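Local coordinates for peroxisomal fatty acid beta-oxidation multifunctional protein MFP2 (PDB 2WTB) that hydrates long-chain enoyl-CoA and oxidises 3-hydroxyacyl-CoA in peroxisomal fatty acid beta-oxidation during seed germination, at residues R310-V315 with H420-S425; G326-L331 with Y336-K341; L384-F389 with Q407-D412; R444-H449 with V474-V479. One frame throughout, in Å; residues are numbered along the deposited sequence.

Contact 1 of 4, residues R310-V315 with H420-S425; sequences RKIKKV and HCILAS
In the Rossmann-type NAD-binding domain of the dehydrogenase part, R310 and I312, on the loop leading into strand 315-318, meet H420, just before strand 422-425, and I422, its first residue. The outer end of the meeting is polar. R310 puts NH1 3.4 Å from the backbone O of H420, a weak hydrogen bond bent to 131° at the hydrogen, and the same NH1 lies 3.6 Å from H420 CB. A bend at chi3 (-75°) turns the guanidinium out of line with the rest of its chain, and its plane stands 66° from that of the imidazole, so the two groups do not stack. The stronger tie of R310 is the salt bridge from NE to D475 on helix 470-482, while H420 NE2 is bonded to D393. A long, flexible arginine suits this edge because it can serve helix and strand end together. Its polar NH2 passes over I422, 4.2 Å from CG1. Further in, the contact turns apolar, with I312 CD1 4.3 Å from I422 CD1. Both isoleucines are buried, and both touch M394 of strand 394-397 and helix 470-482. The loop entering the first Rossmann strand, 315-318, is thus pinned against the start of strand 422-425, under helix 470-482.

Contact 2 of 4, residues G326-L331 with Y336-K341; sequences GIATAL and YPVILK
A328 and L331 of helix 322-332 press on V338 and L340 of strand 338-341, forming the apolar centre of a beta-alpha-beta unit of the Rossmann fold. Helix and strand run nearly antiparallel, at 168°, with their axes 9.1 Å apart, as expected when the chain climbs a helix and returns along the next strand. The small side chain of A328 suits the close approach: its CB touches V338 CG1 at 3.8 Å and L340 CD1 at 3.6 Å. V338 uses both of its branches. CG1 lies anti to the backbone N (chi1 167°) and meets A328, which leaves CG2 to pack 3.4 Å from L331 CB. The two methyls of V338 thus touch A328 and L331, one turn apart on the helix, and L331 crosses V338 at about a right angle. Beyond this pair L331 leans on strand 315-318 through V315 and I317, so one leucine serves both strands of the unit. Toward the helix end the contact turns to Y336, whose CD1 lies 3.8 Å from L331 CD2; the far part of the tyrosine reaches V479 and K482 of helix 470-482. At the polar edge the chain reverses between helix and strand, and Y336 N gives a weak hydrogen bond of 3.1 Å to L331 O, the same oxygen that sits in the plane of the Y336 ring at its edge, 3.4 Å from CD1.

Contact 3 of 4, residues L384-F389 with Q407-D412; sequences LDYESF and QQIFAD
Y386, in the loop that joins strand 380-383 to strand 394-397, makes the whole of the first segment's contact with D412 and I409; through it the loop packs on helix 403-416 over the sheet of the Rossmann domain. Just before it, D385 holds the loop in shape: its OD1 takes a weak hydrogen bond of 2.7 Å from Y386 N, while D385 N is bonded to S383 OG. In Y386 itself CG lies beside the backbone N, opposite the carbonyl carbon (chi1 -83°), and this carries the ring to D412. D412 CB comes over one face of that ring, 4.2 Å from the centroid and 28° off the normal, a CH-pi contact. The D412 carboxylate follows, its plane 65° from that of the ring, with OD2 3.6 Å from Y386 CE2; ring and acid cross at about a right angle. A tyrosine is apt here, being long enough to reach the helix and flat enough to receive a methylene on its face. At its tip, Y386 OH passes I409 CG2 at 4.2 Å. The ring also meets that of Y416 farther along the helix, the two planes nearly parallel, and touches K341. After S388, which bonds to S383 through its hydroxyl, F389 turns inward onto A316 and I318 of strand 315-318. Its ring carries the tyrosine: Y386 CD1 stands 3.8 Å above the middle of one F389 face.

Contact 4 of 4, residues R444-H449 with V474-V479; sequences RIVGAH and VDLLDV
L476 of helix 470-482 drives one methyl, CD2, against V446 and A448 on strand 445-450, where a helix packs on the mixed sheet of the Rossmann-type dehydrogenase domain. V446 and A448 lie two apart on the strand, so their side chains leave the same face of the sheet and both point at the helix; G447 between them has no side chain and hydrogen-bonds through its backbone to V463 of the neighbouring strand 459-464. L476 has by far the largest share of the buried surface. Its CG lies anti to the backbone N (chi1 -151°), which carries the isobutyl group out from the helix toward the strand, and chi2 at 29° is an unusual value for leucine. The side chains of L476 and V446 meet obliquely. A leucine suits this place because its branched end can touch two residues together, while the short A448 lets the same CD2 come close to the strand. Both L476 and V446 also touch I462 of strand 459-464. On the sheet, V446 and A448 pack on A424 of strand 422-425, and all three residues of the contact are buried, in keeping with its wholly apolar character. V446 CG1 sits between the backbone N and the carbonyl carbon (chi1 67°), where it meets L476 CD2 at 3.5 Å; A448 CB stands 4.1 Å from L476 CD2.

Overall arrangement
All four contacts belong to one Rossmann-type domain. Contacts 2 and 4 are its buried, apolar helix-on-sheet packings, one on each side of strand 422-425 in the strand order, and Y336 touches V479 between them. Contacts 1 and 3 are only partly buried and mix polar with apolar groups. Contact 1 ties the others together: its strand 422-425 neighbours the strand of contact 4, helix 470-482 serves both, and V315 hydrogen-bonds to P337 and I339 of contact 2. Contact 3 covers the opposite face of the sheet from the helices of contacts 2 and 4: I339, which points away from helix 322-332, touches S388 and F389, and F410 reaches strands 422-425 and 445-450.

Contact 1 of 4, residues R310-V315 with H420-S425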
loop_
_atom_site.group_PDB
_atom_site.type_symbol
_atom_site.label_atom_id
_atom_site.label_comp_id
_atom_site.label_asym_id
_atom_site.label_seq_id
_atom_site.Cartn_x
_atom_site.Cartn_y
_atom_site.Cartn_z
ATOM N N ARG A 310 8.784 17.764 15.078
ATOM C CA ARG A 310 9.766 18.817 14.864
ATOM C C ARG A 310 10.165 18.870 13.394
ATOM O O ARG A 310 10.047 17.880 12.670
ATOM C CB ARG A 310 11.007 18.584 15.730
ATOM C CG ARG A 310 10.810 18.893 17.204
ATOM C CD ARG A 310 12.087 18.659 17.997
ATOM N NE ARG A 310 12.354 17.239 18.211
ATOM C CZ ARG A 310 13.431 16.764 18.830
ATOM N NH1 ARG A 310 14.353 17.595 19.298
ATOM N NH2 ARG A 310 13.588 15.457 18.981
ATOM N N LYS A 311 10.635 20.030 12.951
ATOM C CA LYS A 311 11.105 20.167 11.582
ATOM C C LYS A 311 12.564 19.732 11.480
ATOM O O LYS A 311 13.452 20.354 12.063
ATOM C CB LYS A 311 10.937 21.606 11.090
ATOM C CG LYS A 311 11.243 21.796 9.612
ATOM C CD LYS A 311 10.310 20.966 8.746
ATOM C CE LYS A 311 10.664 21.084 7.270
ATOM N NZ LYS A 311 12.022 20.550 6.972
ATOM N N ILE A 312 12.798 18.649 10.749
ATOM C CA ILE A 312 14.151 18.161 10.505
ATOM C C ILE A 312 14.711 18.789 9.231
ATOM O O ILE A 312 14.218 18.535 8.131
ATOM C CB ILE A 312 14.180 16.621 10.404
ATOM C CG1 ILE A 312 13.854 16.001 11.764
ATOM C CG2 ILE A 312 15.535 16.133 9.903
ATOM C CD1 ILE A 312 13.882 14.494 11.765
ATOM N N LYS A 313 15.743 19.613 9.386
ATOM C CA LYS A 313 16.260 20.401 8.273
ATOM C C LYS A 313 17.554 19.845 7.686
ATOM O O LYS A 313 17.977 20.255 6.606
ATOM C CB LYS A 313 16.459 21.857 8.703
ATOM C CG LYS A 313 15.172 22.568 9.092
ATOM C CD LYS A 313 15.410 24.058 9.292
ATOM C CE LYS A 313 14.103 24.820 9.469
ATOM N NZ LYS A 313 13.423 24.488 10.751
ATOM N N LYS A 314 18.180 18.913 8.395
ATOM C CA LYS A 314 19.424 18.316 7.923
ATOM C C LYS A 314 19.633 16.937 8.537
ATOM O O LYS A 314 19.509 16.763 9.748
ATOM C CB LYS A 314 20.610 19.230 8.241
ATOM C CG LYS A 314 21.917 18.815 7.581
ATOM C CD LYS A 314 22.988 19.880 7.761
ATOM N N VAL A 315 19.948 15.957 7.698
ATOM C CA VAL A 315 20.128 14.585 8.159
ATOM C C VAL A 315 21.507 14.047 7.792
ATOM O O VAL A 315 22.015 14.307 6.701
ATOM C CB VAL A 315 19.064 13.649 7.559
ATOM C CG1 VAL A 315 19.137 12.280 8.214
ATOM C CG2 VAL A 315 17.676 14.248 7.718
ATOM N N HIS A 420 19.721 18.050 20.658
ATOM C CA HIS A 420 18.370 17.697 20.241
ATOM C C HIS A 420 18.384 16.656 19.128
ATOM O O HIS A 420 17.355 16.063 18.804
ATOM C CB HIS A 420 17.637 18.944 19.749
ATOM C CG HIS A 420 18.191 19.502 18.476
ATOM N ND1 HIS A 420 19.288 20.338 18.443
ATOM C CD2 HIS A 420 17.804 19.340 17.189
ATOM C CE1 HIS A 420 19.548 20.670 17.192
ATOM N NE2 HIS A 420 18.663 20.078 16.411
ATOM N N CYS A 421 19.557 16.445 18.541
ATOM C CA CYS A 421 19.696 15.575 17.376
ATOM C C CYS A 421 19.275 14.137 17.663
ATOM O O CYS A 421 19.653 13.560 18.684
ATOM C CB CYS A 421 21.136 15.605 16.868
ATOM S SG CYS A 421 21.396 14.682 15.355
ATOM N N ILE A 422 18.493 13.562 16.753
ATOM C CA ILE A 422 18.027 12.186 16.900
ATOM C C ILE A 422 19.129 11.188 16.557
ATOM O O ILE A 422 19.771 11.293 15.511
ATOM C CB ILE A 422 16.789 11.914 16.026
ATOM C CG1 ILE A 422 15.603 12.744 16.520
ATOM C CG2 ILE A 422 16.445 10.434 16.033
ATOM C CD1 ILE A 422 14.389 12.666 15.633
ATOM N N LEU A 423 19.351 10.227 17.448
ATOM C CA LEU A 423 20.398 9.229 17.260
ATOM C C LEU A 423 19.813 7.899 16.788
ATOM O O LEU A 423 19.712 6.941 17.555
ATOM C CB LEU A 423 21.195 9.039 18.554
ATOM C CG LEU A 423 22.323 10.040 18.833
ATOM C CD1 LEU A 423 22.012 11.421 18.268
ATOM C CD2 LEU A 423 22.625 10.120 20.325
ATOM N N ALA A 424 19.433 7.854 15.516
ATOM C CA ALA A 424 18.762 6.689 14.957
ATOM C C ALA A 424 19.747 5.700 14.340
ATOM O O ALA A 424 20.801 6.089 13.835
ATOM C CB ALA A 424 17.728 7.122 13.929
ATOM N N SER A 425 19.390 4.421 14.384
ATOM C CA SER A 425 20.220 3.371 13.806
ATOM C C SER A 425 19.425 2.458 12.881
ATOM O O SER A 425 18.271 2.127 13.154
ATOM C CB SER A 425 20.882 2.537 14.901
ATOM O OG SER A 425 21.426 1.346 14.362
#

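Contact 2 of 4, residues G326-L331 with Y336-K341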
loop_
_atom_site.group_PDB
_atom_site.type_symbol
_atom_site.label_atom_id
_atom_site.label_comp_id
_atom_site.label_asym_id
_atom_site.label_seq_id
_atom_site.Cartn_x
_atom_site.Cartn_y
_atom_site.Cartn_z
ATOM N N GLY A 326 21.228 3.790 0.139
ATOM C CA GLY A 326 19.805 3.666 -0.114
ATOM C C GLY A 326 19.006 4.699 0.656
ATOM O O GLY A 326 18.157 5.388 0.089
ATOM N N ILE A 327 19.278 4.802 1.954
ATOM C CA ILE A 327 18.612 5.781 2.805
ATOM C C ILE A 327 18.771 7.183 2.230
ATOM O O ILE A 327 17.787 7.881 1.983
ATOM C CB ILE A 327 19.188 5.773 4.235
ATOM C CG1 ILE A 327 19.395 4.341 4.729
ATOM C CG2 ILE A 327 18.281 6.550 5.178
ATOM C CD1 ILE A 327 18.124 3.548 4.846
ATOM N N ALA A 328 20.020 7.584 2.021
ATOM C CA ALA A 328 20.328 8.903 1.484
ATOM C C ALA A 328 19.480 9.211 0.256
ATOM O O ALA A 328 18.968 10.319 0.108
ATOM C CB ALA A 328 21.807 9.003 1.152
ATOM N N THR A 329 19.333 8.221 -0.620
ATOM C CA THR A 329 18.527 8.377 -1.825
ATOM C C THR A 329 17.093 8.761 -1.480
ATOM O O THR A 329 16.557 9.735 -2.009
ATOM C CB THR A 329 18.515 7.087 -2.670
ATOM O OG1 THR A 329 19.822 6.852 -3.209
ATOM C CG2 THR A 329 17.514 7.206 -3.810
ATOM N N ALA A 330 16.479 7.991 -0.587
ATOM C CA ALA A 330 15.106 8.244 -0.165
ATOM C C ALA A 330 14.944 9.638 0.437
ATOM O O ALA A 330 13.930 10.305 0.221
ATOM C CB ALA A 330 14.658 7.184 0.829
ATOM N N LEU A 331 15.950 10.074 1.189
ATOM C CA LEU A 331 15.893 11.357 1.882
ATOM C C LEU A 331 15.982 12.561 0.940
ATOM O O LEU A 331 15.123 13.441 0.975
ATOM C CB LEU A 331 16.978 11.434 2.962
ATOM C CG LEU A 331 16.731 10.627 4.241
ATOM C CD1 LEU A 331 18.003 10.512 5.069
ATOM C CD2 LEU A 331 15.611 11.245 5.062
ATOM N N TYR A 336 15.555 16.522 1.433
ATOM C CA TYR A 336 16.253 16.503 2.713
ATOM C C TYR A 336 17.751 16.661 2.478
ATOM O O TYR A 336 18.371 15.819 1.831
ATOM C CB TYR A 336 16.007 15.186 3.453
ATOM C CG TYR A 336 14.726 15.130 4.255
ATOM C CD1 TYR A 336 13.689 14.286 3.883
ATOM C CD2 TYR A 336 14.562 15.908 5.394
ATOM C CE1 TYR A 336 12.521 14.224 4.618
ATOM C CE2 TYR A 336 13.394 15.853 6.134
ATOM C CZ TYR A 336 12.378 15.009 5.741
ATOM O OH TYR A 336 11.215 14.950 6.473
ATOM N N PRO A 337 18.339 17.747 2.995
ATOM C CA PRO A 337 19.793 17.901 2.897
ATOM C C PRO A 337 20.491 16.758 3.625
ATOM O O PRO A 337 20.395 16.662 4.847
ATOM C CB PRO A 337 20.052 19.228 3.617
ATOM C CG PRO A 337 18.753 19.962 3.544
ATOM C CD PRO A 337 17.697 18.905 3.637
ATOM N N VAL A 338 21.179 15.899 2.882
ATOM C CA VAL A 338 21.803 14.721 3.471
ATOM C C VAL A 338 23.322 14.755 3.358
ATOM O O VAL A 338 23.874 15.166 2.337
ATOM C CB VAL A 338 21.269 13.424 2.831
ATOM C CG1 VAL A 338 22.137 12.234 3.217
ATOM C CG2 VAL A 338 19.826 13.192 3.243
ATOM N N ILE A 339 23.993 14.318 4.417
ATOM C CA ILE A 339 25.447 14.291 4.441
ATOM C C ILE A 339 25.970 12.912 4.835
ATOM O O ILE A 339 25.664 12.406 5.914
ATOM C CB ILE A 339 26.009 15.355 5.399
ATOM C CG1 ILE A 339 27.464 15.045 5.748
ATOM C CG2 ILE A 339 25.171 15.429 6.664
ATOM C CD1 ILE A 339 28.023 15.930 6.835
ATOM N N LEU A 340 26.752 12.304 3.947
ATOM C CA LEU A 340 27.346 10.998 4.214
ATOM C C LEU A 340 28.736 11.122 4.824
ATOM O O LEU A 340 29.559 11.912 4.362
ATOM C CB LEU A 340 27.435 10.168 2.931
ATOM C CG LEU A 340 26.280 9.220 2.612
ATOM C CD1 LEU A 340 24.975 9.985 2.467
ATOM C CD2 LEU A 340 26.585 8.423 1.352
ATOM N N LYS A 341 28.991 10.335 5.863
ATOM C CA LYS A 341 30.332 10.243 6.422
ATOM C C LYS A 341 30.903 8.843 6.230
ATOM O O LYS A 341 30.232 7.846 6.495
ATOM C CB LYS A 341 30.348 10.602 7.906
ATOM C CG LYS A 341 31.731 10.470 8.514
ATOM C CD LYS A 341 31.679 10.289 10.014
ATOM C CE LYS A 341 32.957 9.636 10.513
ATOM N NZ LYS A 341 33.143 8.275 9.935
#

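Contact 3 of 4, residues L384-F389 with Q407-D412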
loop_
_atom_site.group_PDB
_atom_site.type_symbol
_atom_site.label_atom_id
_atom_site.label_comp_id
_atom_site.label_asym_id
_atom_site.label_seq_id
_atom_site.Cartn_x
_atom_site.Cartn_y
_atom_site.Cartn_z
ATOM N N LEU A 384 34.312 13.225 5.413
ATOM C CA LEU A 384 35.065 12.213 6.139
ATOM C C LEU A 384 35.338 12.709 7.554
ATOM O O LEU A 384 36.265 12.248 8.219
ATOM C CB LEU A 384 36.384 11.906 5.426
ATOM C CG LEU A 384 36.300 11.343 4.004
ATOM C CD1 LEU A 384 37.679 11.273 3.368
ATOM C CD2 LEU A 384 35.639 9.974 3.997
ATOM N N ASP A 385 34.518 13.655 8.005
ATOM C CA ASP A 385 34.707 14.291 9.304
ATOM C C ASP A 385 33.389 14.391 10.071
ATOM O O ASP A 385 32.321 14.110 9.525
ATOM C CB ASP A 385 35.314 15.685 9.118
ATOM C CG ASP A 385 35.845 16.271 10.412
ATOM O OD1 ASP A 385 36.035 15.505 11.382
ATOM O OD2 ASP A 385 36.077 17.497 10.458
ATOM N N TYR A 386 33.469 14.792 11.335
ATOM C CA TYR A 386 32.286 14.929 12.179
ATOM C C TYR A 386 31.911 16.386 12.428
ATOM O O TYR A 386 30.807 16.676 12.886
ATOM C CB TYR A 386 32.496 14.228 13.522
ATOM C CG TYR A 386 32.242 12.738 13.507
ATOM C CD1 TYR A 386 30.989 12.231 13.188
ATOM C CD2 TYR A 386 33.248 11.841 13.838
ATOM C CE1 TYR A 386 30.750 10.870 13.182
ATOM C CE2 TYR A 386 33.018 10.478 13.837
ATOM C CZ TYR A 386 31.768 9.999 13.509
ATOM O OH TYR A 386 31.539 8.642 13.507
ATOM N N GLU A 387 32.830 17.300 12.135
ATOM C CA GLU A 387 32.599 18.719 12.398
ATOM C C GLU A 387 31.402 19.267 11.628
ATOM O O GLU A 387 30.910 20.358 11.918
ATOM C CB GLU A 387 33.852 19.539 12.085
ATOM C CG GLU A 387 34.975 19.352 13.091
ATOM C CD GLU A 387 34.559 19.719 14.504
ATOM O OE1 GLU A 387 35.124 19.145 15.458
ATOM O OE2 GLU A 387 33.664 20.576 14.661
ATOM N N SER A 388 30.935 18.503 10.647
ATOM C CA SER A 388 29.777 18.900 9.857
ATOM C C SER A 388 28.487 18.358 10.467
ATOM O O SER A 388 27.425 18.415 9.849
ATOM C CB SER A 388 29.931 18.421 8.412
ATOM O OG SER A 388 30.410 17.088 8.368
ATOM N N PHE A 389 28.591 17.838 11.685
ATOM C CA PHE A 389 27.439 17.289 12.393
ATOM C C PHE A 389 26.900 18.283 13.416
ATOM O O PHE A 389 25.888 18.031 14.069
ATOM C CB PHE A 389 27.815 15.981 13.094
ATOM C CG PHE A 389 27.944 14.810 12.164
ATOM C CD1 PHE A 389 28.748 14.883 11.040
ATOM C CD2 PHE A 389 27.274 13.629 12.425
ATOM C CE1 PHE A 389 28.871 13.804 10.186
ATOM C CE2 PHE A 389 27.394 12.548 11.579
ATOM C CZ PHE A 389 28.193 12.635 10.457
ATOM N N GLN A 407 28.837 0.962 18.921
ATOM C CA GLN A 407 28.938 1.622 20.217
ATOM C C GLN A 407 29.826 2.855 20.124
ATOM O O GLN A 407 29.567 3.870 20.772
ATOM C CB GLN A 407 29.495 0.661 21.270
ATOM C CG GLN A 407 28.472 -0.303 21.844
ATOM C CD GLN A 407 29.095 -1.333 22.768
ATOM O OE1 GLN A 407 30.267 -1.687 22.625
ATOM N NE2 GLN A 407 28.310 -1.824 23.719
ATOM N N GLN A 408 30.875 2.756 19.312
ATOM C CA GLN A 408 31.833 3.843 19.156
ATOM C C GLN A 408 31.254 4.992 18.338
ATOM O O GLN A 408 31.499 6.161 18.633
ATOM C CB GLN A 408 33.124 3.334 18.509
ATOM C CG GLN A 408 34.185 4.407 18.317
ATOM C CD GLN A 408 34.607 5.053 19.623
ATOM O OE1 GLN A 408 34.580 4.421 20.679
ATOM N NE2 GLN A 408 35.002 6.319 19.556
ATOM N N ILE A 409 30.484 4.653 17.310
ATOM C CA ILE A 409 29.870 5.662 16.458
ATOM C C ILE A 409 28.897 6.530 17.247
ATOM O O ILE A 409 28.834 7.743 17.049
ATOM C CB ILE A 409 29.139 5.024 15.262
ATOM C CG1 ILE A 409 30.137 4.290 14.366
ATOM C CG2 ILE A 409 28.383 6.083 14.470
ATOM C CD1 ILE A 409 29.548 3.813 13.063
ATOM N N PHE A 410 28.147 5.908 18.150
ATOM C CA PHE A 410 27.183 6.639 18.967
ATOM C C PHE A 410 27.857 7.451 20.070
ATOM O O PHE A 410 27.292 8.426 20.571
ATOM C CB PHE A 410 26.124 5.694 19.537
ATOM C CG PHE A 410 24.971 5.462 18.607
ATOM C CD1 PHE A 410 23.695 5.872 18.948
ATOM C CD2 PHE A 410 25.171 4.861 17.374
ATOM C CE1 PHE A 410 22.633 5.670 18.088
ATOM C CE2 PHE A 410 24.113 4.658 16.510
ATOM C CZ PHE A 410 22.843 5.064 16.868
ATOM N N ALA A 411 29.068 7.052 20.440
ATOM C CA ALA A 411 29.867 7.844 21.363
ATOM C C ALA A 411 30.261 9.155 20.687
ATOM O O ALA A 411 30.117 10.232 21.265
ATOM C CB ALA A 411 31.101 7.073 21.800
ATOM N N ASP A 412 30.750 9.051 19.455
ATOM C CA ASP A 412 31.126 10.224 18.672
ATOM C C ASP A 412 29.901 11.063 18.326
ATOM O O ASP A 412 29.941 12.291 18.389
ATOM C CB ASP A 412 31.852 9.808 17.391
ATOM C CG ASP A 412 33.197 9.163 17.667
ATOM O OD1 ASP A 412 33.725 9.335 18.786
ATOM O OD2 ASP A 412 33.729 8.487 16.761
#

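Contact 4 of 4, residues R444-H449 with V474-V479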
loop_
_atom_site.group_PDB
_atom_site.type_symbol
_atom_site.label_atom_id
_atom_site.label_comp_id
_atom_site.label_asym_id
_atom_site.label_seq_id
_atom_site.Cartn_x
_atom_site.Cartn_y
_atom_site.Cartn_z
ATOM N N ARG A 444 17.319 9.644 23.091
ATOM C CA ARG A 444 17.475 10.119 21.720
ATOM C C ARG A 444 17.756 8.985 20.741
ATOM O O ARG A 444 17.749 9.190 19.527
ATOM C CB ARG A 444 18.610 11.141 21.636
ATOM C CG ARG A 444 18.271 12.520 22.163
ATOM C CD ARG A 444 19.329 13.526 21.743
ATOM N NE ARG A 444 20.556 13.404 22.525
ATOM C CZ ARG A 444 21.754 13.794 22.102
ATOM N NH1 ARG A 444 21.893 14.316 20.892
ATOM N NH2 ARG A 444 22.815 13.653 22.884
ATOM N N ILE A 445 18.016 7.794 21.270
ATOM C CA ILE A 445 18.375 6.653 20.431
ATOM C C ILE A 445 17.150 5.843 20.019
ATOM O O ILE A 445 16.407 5.343 20.864
ATOM C CB ILE A 445 19.404 5.741 21.126
ATOM C CG1 ILE A 445 20.762 6.441 21.190
ATOM C CG2 ILE A 445 19.528 4.419 20.389
ATOM C CD1 ILE A 445 21.758 5.761 22.096
ATOM N N VAL A 446 16.949 5.725 18.710
ATOM C CA VAL A 446 15.792 5.029 18.160
ATOM C C VAL A 446 16.203 4.179 16.959
ATOM O O VAL A 446 17.285 4.363 16.401
ATOM C CB VAL A 446 14.690 6.026 17.741
ATOM C CG1 VAL A 446 15.154 6.866 16.561
ATOM C CG2 VAL A 446 13.390 5.298 17.417
ATOM N N GLY A 447 15.341 3.246 16.569
ATOM C CA GLY A 447 15.624 2.373 15.445
ATOM C C GLY A 447 14.871 2.757 14.185
ATOM O O GLY A 447 13.643 2.705 14.141
ATOM N N ALA A 448 15.615 3.153 13.156
ATOM C CA ALA A 448 15.030 3.441 11.853
ATOM C C ALA A 448 15.377 2.310 10.890
ATOM O O ALA A 448 16.376 2.369 10.173
ATOM C CB ALA A 448 15.532 4.776 11.327
ATOM N N HIS A 449 14.547 1.272 10.888
ATOM C CA HIS A 449 14.855 0.055 10.152
ATOM C C HIS A 449 14.257 0.063 8.752
ATOM O O HIS A 449 13.039 0.092 8.587
ATOM C CB HIS A 449 14.369 -1.170 10.927
ATOM C CG HIS A 449 14.877 -2.467 10.382
ATOM N ND1 HIS A 449 14.052 -3.400 9.792
ATOM C CD2 HIS A 449 16.127 -2.983 10.331
ATOM C CE1 HIS A 449 14.772 -4.438 9.407
ATOM N NE2 HIS A 449 16.035 -4.210 9.720
ATOM N N VAL A 474 7.429 10.482 17.509
ATOM C CA VAL A 474 6.536 11.359 16.765
ATOM C C VAL A 474 7.286 12.048 15.627
ATOM O O VAL A 474 6.734 12.257 14.546
ATOM C CB VAL A 474 5.890 12.415 17.687
ATOM C CG1 VAL A 474 5.401 13.616 16.885
ATOM C CG2 VAL A 474 4.758 11.792 18.495
ATOM N N ASP A 475 8.546 12.390 15.872
ATOM C CA ASP A 475 9.379 13.012 14.850
ATOM C C ASP A 475 9.623 12.058 13.688
ATOM O O ASP A 475 9.330 12.374 12.537
ATOM C CB ASP A 475 10.716 13.457 15.445
ATOM C CG ASP A 475 10.586 14.686 16.324
ATOM O OD1 ASP A 475 9.592 15.427 16.172
ATOM O OD2 ASP A 475 11.478 14.912 17.168
ATOM N N LEU A 476 10.160 10.887 14.006
ATOM C CA LEU A 476 10.491 9.882 13.004
ATOM C C LEU A 476 9.237 9.411 12.276
ATOM O O LEU A 476 9.232 9.257 11.057
ATOM C CB LEU A 476 11.194 8.701 13.673
ATOM C CG LEU A 476 12.185 7.927 12.813
ATOM C CD1 LEU A 476 12.793 8.839 11.772
ATOM C CD2 LEU A 476 13.257 7.314 13.690
ATOM N N LEU A 477 8.174 9.192 13.040
ATOM C CA LEU A 477 6.881 8.809 12.491
ATOM C C LEU A 477 6.473 9.767 11.378
ATOM O O LEU A 477 5.852 9.366 10.393
ATOM C CB LEU A 477 5.829 8.810 13.602
ATOM C CG LEU A 477 4.622 7.880 13.489
ATOM C CD1 LEU A 477 5.034 6.511 12.975
ATOM C CD2 LEU A 477 3.936 7.765 14.841
ATOM N N ASP A 478 6.838 11.035 11.536
ATOM C CA ASP A 478 6.475 12.067 10.572
ATOM C C ASP A 478 7.423 12.082 9.380
ATOM O O ASP A 478 7.005 12.329 8.247
ATOM C CB ASP A 478 6.467 13.441 11.238
ATOM C CG ASP A 478 5.646 14.451 10.469
ATOM O OD1 ASP A 478 4.445 14.189 10.250
ATOM O OD2 ASP A 478 6.200 15.506 10.090
ATOM N N VAL A 479 8.703 11.832 9.640
ATOM C CA VAL A 479 9.693 11.758 8.574
ATOM C C VAL A 479 9.365 10.610 7.627
ATOM O O VAL A 479 9.472 10.744 6.408
ATOM C CB VAL A 479 11.115 11.569 9.132
ATOM C CG1 VAL A 479 12.041 11.026 8.056
ATOM C CG2 VAL A 479 11.642 12.880 9.682
#